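Local atomic coordinates of DNA replication protein DnaC (PDB entry 3ECC), a protein that binds adenine nucleotide and magnesium and, as a bacterial helicase loader, probably assists in placing the replicative helicase on DNA during initiation. Residues R81-H84 and L85-G89; T92-L95 and K96-L99. One frame throughout, in Å; residues are numbered along the deposited sequence.

Contact 1: R81-H84 and L85-G89; sequences RLKH and LMDEG
R81-H84 and L85-G89 meet where the last turn of helix 75-86 runs out into the loop that follows, a local contact between residues mostly three to four apart along the chain, at the surface of the P-loop ATPase fold; this helix follows outer strand 71-74. L85 N gives R81 O a weak bond of 3.4 Å, and the bond from M86 N to L82 O is less certain because that oxygen is crowded in the model. D87 N bonds to K83 O at 3.2 Å, the donor standing 40° out of the carbonyl plane, and a weak bond from G89 N to L85 O follows; D87 itself already departs from helical backbone angles. On the inner side, L82 CD2 lies 4.3 Å from L85 CD1, and both leucines also touch F94 of helix 93-99. L82 further meets I125, and M86 meets L121, both on helix 116-131, so this side of the turn faces two helices. Polar side chains occupy the exposed side. K83 bends at chi2 and passes obliquely across the D87 carboxylate, its CE 4.0 Å from D87 OD2; K83 NZ is 5.0 Å from that oxygen, not a salt bridge, though the opposite charges may attract each other, and K83 also makes a cation-pi contact with W117. With CG between the backbone N and the carbonyl carbon (chi1 53°), D87 turns its carboxylate back toward the K83 and H84 carbonyls, acceptor facing acceptor, so its modelled place is doubtful. H84 and E88 run side by side, ring and carboxylate planes 32° apart, with H84 NE2 3.5 Å from E88 OE1.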
loop_
_atom_site.group_PDB
_atom_site.type_symbol
_atom_site.label_atom_id
_atom_site.label_comp_id
_atom_site.label_asym_id
_atom_site.label_seq_id
_atom_site.Cartn_x
_atom_site.Cartn_y
_atom_site.Cartn_z
ATOM N N ARG A 81 -5.102 -11.490 -11.392
ATOM C CA ARG A 81 -6.239 -10.979 -12.152
ATOM C C ARG A 81 -5.762 -10.377 -13.461
ATOM O O ARG A 81 -6.173 -10.806 -14.540
ATOM C CB ARG A 81 -6.973 -9.898 -11.366
ATOM C CG ARG A 81 -8.018 -10.399 -10.407
ATOM C CD ARG A 81 -9.048 -9.320 -10.192
ATOM N NE ARG A 81 -9.548 -9.288 -8.822
ATOM C CZ ARG A 81 -10.442 -8.410 -8.378
ATOM N NH1 ARG A 81 -10.937 -7.492 -9.198
ATOM N NH2 ARG A 81 -10.842 -8.447 -7.112
ATOM N N LEU A 82 -4.883 -9.384 -13.352
ATOM C CA LEU A 82 -4.366 -8.667 -14.505
ATOM C C LEU A 82 -3.656 -9.577 -15.494
ATOM O O LEU A 82 -3.958 -9.533 -16.681
ATOM C CB LEU A 82 -3.431 -7.544 -14.070
ATOM C CG LEU A 82 -4.101 -6.328 -13.432
ATOM C CD1 LEU A 82 -3.062 -5.458 -12.739
ATOM C CD2 LEU A 82 -4.901 -5.523 -14.456
ATOM N N LYS A 83 -2.723 -10.400 -15.012
ATOM C CA LYS A 83 -1.977 -11.294 -15.907
ATOM C C LYS A 83 -2.911 -12.114 -16.790
ATOM O O LYS A 83 -2.574 -12.426 -17.938
ATOM C CB LYS A 83 -1.032 -12.220 -15.151
ATOM C CG LYS A 83 0.007 -12.868 -16.047
ATOM C CD LYS A 83 0.181 -14.341 -15.724
ATOM C CE LYS A 83 1.327 -14.959 -16.528
ATOM N NZ LYS A 83 1.678 -16.345 -16.068
ATOM N N HIS A 84 -4.093 -12.439 -16.262
ATOM C CA HIS A 84 -5.090 -13.187 -17.026
ATOM C C HIS A 84 -5.682 -12.367 -18.181
ATOM O O HIS A 84 -5.621 -12.791 -19.331
ATOM C CB HIS A 84 -6.199 -13.737 -16.129
ATOM C CG HIS A 84 -7.288 -14.411 -16.894
ATOM N ND1 HIS A 84 -8.568 -13.904 -16.980
ATOM C CD2 HIS A 84 -7.263 -15.505 -17.688
ATOM C CE1 HIS A 84 -9.298 -14.687 -17.754
ATOM N NE2 HIS A 84 -8.530 -15.666 -18.196
ATOM N N LEU A 85 -6.232 -11.198 -17.871
ATOM C CA LEU A 85 -6.797 -10.332 -18.905
ATOM C C LEU A 85 -5.724 -9.624 -19.742
ATOM O O LEU A 85 -6.030 -9.055 -20.790
ATOM C CB LEU A 85 -7.813 -9.329 -18.327
ATOM C CG LEU A 85 -7.856 -9.027 -16.826
ATOM C CD1 LEU A 85 -8.021 -7.546 -16.592
ATOM C CD2 LEU A 85 -8.975 -9.799 -16.136
ATOM N N MET A 86 -4.471 -9.671 -19.284
ATOM C CA MET A 86 -3.336 -9.232 -20.106
ATOM C C MET A 86 -3.145 -10.206 -21.267
ATOM O O MET A 86 -2.963 -9.785 -22.410
ATOM C CB MET A 86 -2.032 -9.138 -19.299
ATOM C CG MET A 86 -2.064 -8.170 -18.129
ATOM S SD MET A 86 -2.316 -6.452 -18.578
ATOM C CE MET A 86 -0.632 -5.854 -18.592
ATOM N N ASP A 87 -3.192 -11.505 -20.971
ATOM C CA ASP A 87 -3.080 -12.520 -22.017
ATOM C C ASP A 87 -4.424 -13.166 -22.399
ATOM O O ASP A 87 -4.462 -14.275 -22.942
ATOM C CB ASP A 87 -2.007 -13.568 -21.679
ATOM C CG ASP A 87 -2.201 -14.191 -20.316
ATOM O OD1 ASP A 87 -3.358 -14.496 -19.955
ATOM O OD2 ASP A 87 -1.188 -14.383 -19.610
ATOM N N GLU A 88 -5.520 -12.463 -22.122
ATOM C CA GLU A 88 -6.805 -12.802 -22.730
ATOM C C GLU A 88 -7.131 -11.781 -23.804
ATOM O O GLU A 88 -8.001 -12.004 -24.639
ATOM C CB GLU A 88 -7.935 -12.871 -21.691
ATOM C CG GLU A 88 -9.191 -13.604 -22.174
ATOM C CD GLU A 88 -8.983 -15.112 -22.363
ATOM O OE1 GLU A 88 -8.089 -15.692 -21.703
ATOM O OE2 GLU A 88 -9.721 -15.716 -23.173
ATOM N N GLY A 89 -6.445 -10.642 -23.752
ATOM C CA GLY A 89 -6.397 -9.720 -24.880
ATOM C C GLY A 89 -7.431 -8.609 -24.922
ATOM O O GLY A 89 -7.210 -7.587 -25.577
#

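Contact 2: T92-L95 and K96-L99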
loop_
_atom_site.group_PDB
_atom_site.type_symbol
_atom_site.label_atom_id
_atom_site.label_comp_id
_atom_site.label_asym_id
_atom_site.label_seq_id
_atom_site.Cartn_x
_atom_site.Cartn_y
_atom_site.Cartn_z
ATOM N N THR A 92 -9.051 -3.997 -21.091
ATOM C CA THR A 92 -8.161 -2.907 -20.681
ATOM C C THR A 92 -8.870 -2.047 -19.647
ATOM O O THR A 92 -8.232 -1.346 -18.861
ATOM C CB THR A 92 -7.733 -2.010 -21.875
ATOM O OG1 THR A 92 -7.279 -2.825 -22.961
ATOM C CG2 THR A 92 -6.603 -1.073 -21.461
ATOM N N LYS A 93 -10.198 -2.123 -19.647
ATOM C CA LYS A 93 -11.031 -1.288 -18.780
ATOM C C LYS A 93 -10.693 -1.447 -17.301
ATOM O O LYS A 93 -10.703 -0.471 -16.551
ATOM C CB LYS A 93 -12.520 -1.557 -19.032
ATOM C CG LYS A 93 -13.028 -0.972 -20.352
ATOM C CD LYS A 93 -14.526 -1.185 -20.553
ATOM C CE LYS A 93 -15.002 -0.505 -21.839
ATOM N NZ LYS A 93 -16.430 -0.801 -22.162
ATOM N N PHE A 94 -10.373 -2.671 -16.891
ATOM C CA PHE A 94 -9.964 -2.926 -15.520
ATOM C C PHE A 94 -8.592 -2.325 -15.204
ATOM O O PHE A 94 -8.393 -1.752 -14.129
ATOM C CB PHE A 94 -9.967 -4.423 -15.231
ATOM C CG PHE A 94 -9.538 -4.770 -13.836
ATOM C CD1 PHE A 94 -10.364 -4.503 -12.751
ATOM C CD2 PHE A 94 -8.311 -5.372 -13.606
ATOM C CE1 PHE A 94 -9.967 -4.825 -11.459
ATOM C CE2 PHE A 94 -7.909 -5.702 -12.321
ATOM C CZ PHE A 94 -8.738 -5.429 -11.244
ATOM N N LEU A 95 -7.659 -2.449 -16.145
ATOM C CA LEU A 95 -6.306 -1.945 -15.950
ATOM C C LEU A 95 -6.263 -0.420 -15.795
ATOM O O LEU A 95 -5.508 0.099 -14.969
ATOM C CB LEU A 95 -5.391 -2.400 -17.086
ATOM C CG LEU A 95 -3.929 -1.952 -17.039
ATOM C CD1 LEU A 95 -3.209 -2.513 -15.822
ATOM C CD2 LEU A 95 -3.215 -2.352 -18.312
ATOM N N LYS A 96 -7.083 0.287 -16.576
ATOM C CA LYS A 96 -7.137 1.762 -16.521
ATOM C C LYS A 96 -7.726 2.273 -15.217
ATOM O O LYS A 96 -7.266 3.282 -14.675
ATOM C CB LYS A 96 -7.944 2.332 -17.690
ATOM C CG LYS A 96 -7.104 2.801 -18.857
ATOM C CD LYS A 96 -7.951 2.931 -20.100
ATOM C CE LYS A 96 -7.144 2.579 -21.331
ATOM N NZ LYS A 96 -8.020 1.957 -22.356
ATOM N N THR A 97 -8.752 1.582 -14.722
ATOM C CA THR A 97 -9.389 1.951 -13.467
ATOM C C THR A 97 -8.436 1.758 -12.300
ATOM O O THR A 97 -8.472 2.528 -11.336
ATOM C CB THR A 97 -10.658 1.130 -13.209
ATOM O OG1 THR A 97 -10.397 -0.246 -13.516
ATOM C CG2 THR A 97 -11.814 1.641 -14.070
ATOM N N VAL A 98 -7.576 0.744 -12.400
ATOM C CA VAL A 98 -6.545 0.505 -11.394
ATOM C C VAL A 98 -5.434 1.549 -11.490
ATOM O O VAL A 98 -5.137 2.229 -10.509
ATOM C CB VAL A 98 -5.944 -0.922 -11.502
ATOM C CG1 VAL A 98 -4.689 -1.043 -10.646
ATOM C CG2 VAL A 98 -6.970 -1.961 -11.091
ATOM N N LEU A 99 -4.852 1.697 -12.679
ATOM C CA LEU A 99 -3.763 2.654 -12.892
ATOM C C LEU A 99 -4.191 4.095 -12.618
ATOM O O LEU A 99 -3.472 4.844 -11.969
ATOM C CB LEU A 99 -3.206 2.544 -14.319
ATOM C CG LEU A 99 -2.400 1.305 -14.731
ATOM C CD1 LEU A 99 -2.124 1.336 -16.228
ATOM C CD2 LEU A 99 -1.104 1.172 -13.937
#
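T97 OG1 donates to F94 O at 2.6 Å, folding a threonine hydroxyl back onto the preceding turn of helix 93-99. F94 O also accepts V98 N at 3.1 Å, so two donors reach one oxygen from the same face of its plane: the hydroxyl from well above the plane, off the lone pairs, the amide tilted 23° from it. The hydroxyl gets there because OG1 sits between the backbone N and the carbonyl carbon, chi1 44°. Regular helical bonds flank this pair: K96 N to T92 O, 3.0 Å and almost in line with the C=O, and L99 N to L95 O, 2.9 Å with a nearly straight N-H...O (172°). Next to them, the lysine chain bends at chi3 and chi4, which brings K96 NZ to 3.5 Å from T92 CG2. Packing follows on the other sides. V98 CG2 stands over one face of the F94 ring, offset toward its rim, in a CH-pi contact 4.1 Å from the centroid. L95 CG meets L99 CD1 at 3.8 Å, and L99 goes on to touch Y124, I125 and Y128 of helix 116-131. Cutting L95 back to an alanine would probably open a gap beside L99 CD1 and leave L82 of helix 75-86 with less to pack on. The chemistry thus divides the helix: K93, K96 and T97 lie exposed, while F94, L95, V98 and L99 form the apolar side, V98 and L99 buried.

From the N terminus, the chain leaves strand 71-74, runs along helix 75-86 and reaches contact 1 at that helix's end; a short loop then leads to contact 2 in helix 93-99, ahead of strand 104-107. Each contact stays within one continuous segment, so neither closes a long loop, and they follow in series without nesting or crossing. They meet directly, centres 11 Å apart: L82 CD2 lies 3.7 Å from L95 CD1, L85 CD1 3.7 Å from F94 CD2, while R81 NH1 packs 3.6 Å from F94 CE1. The two consecutive helices are thereby tied together, and both pack against helix 116-131.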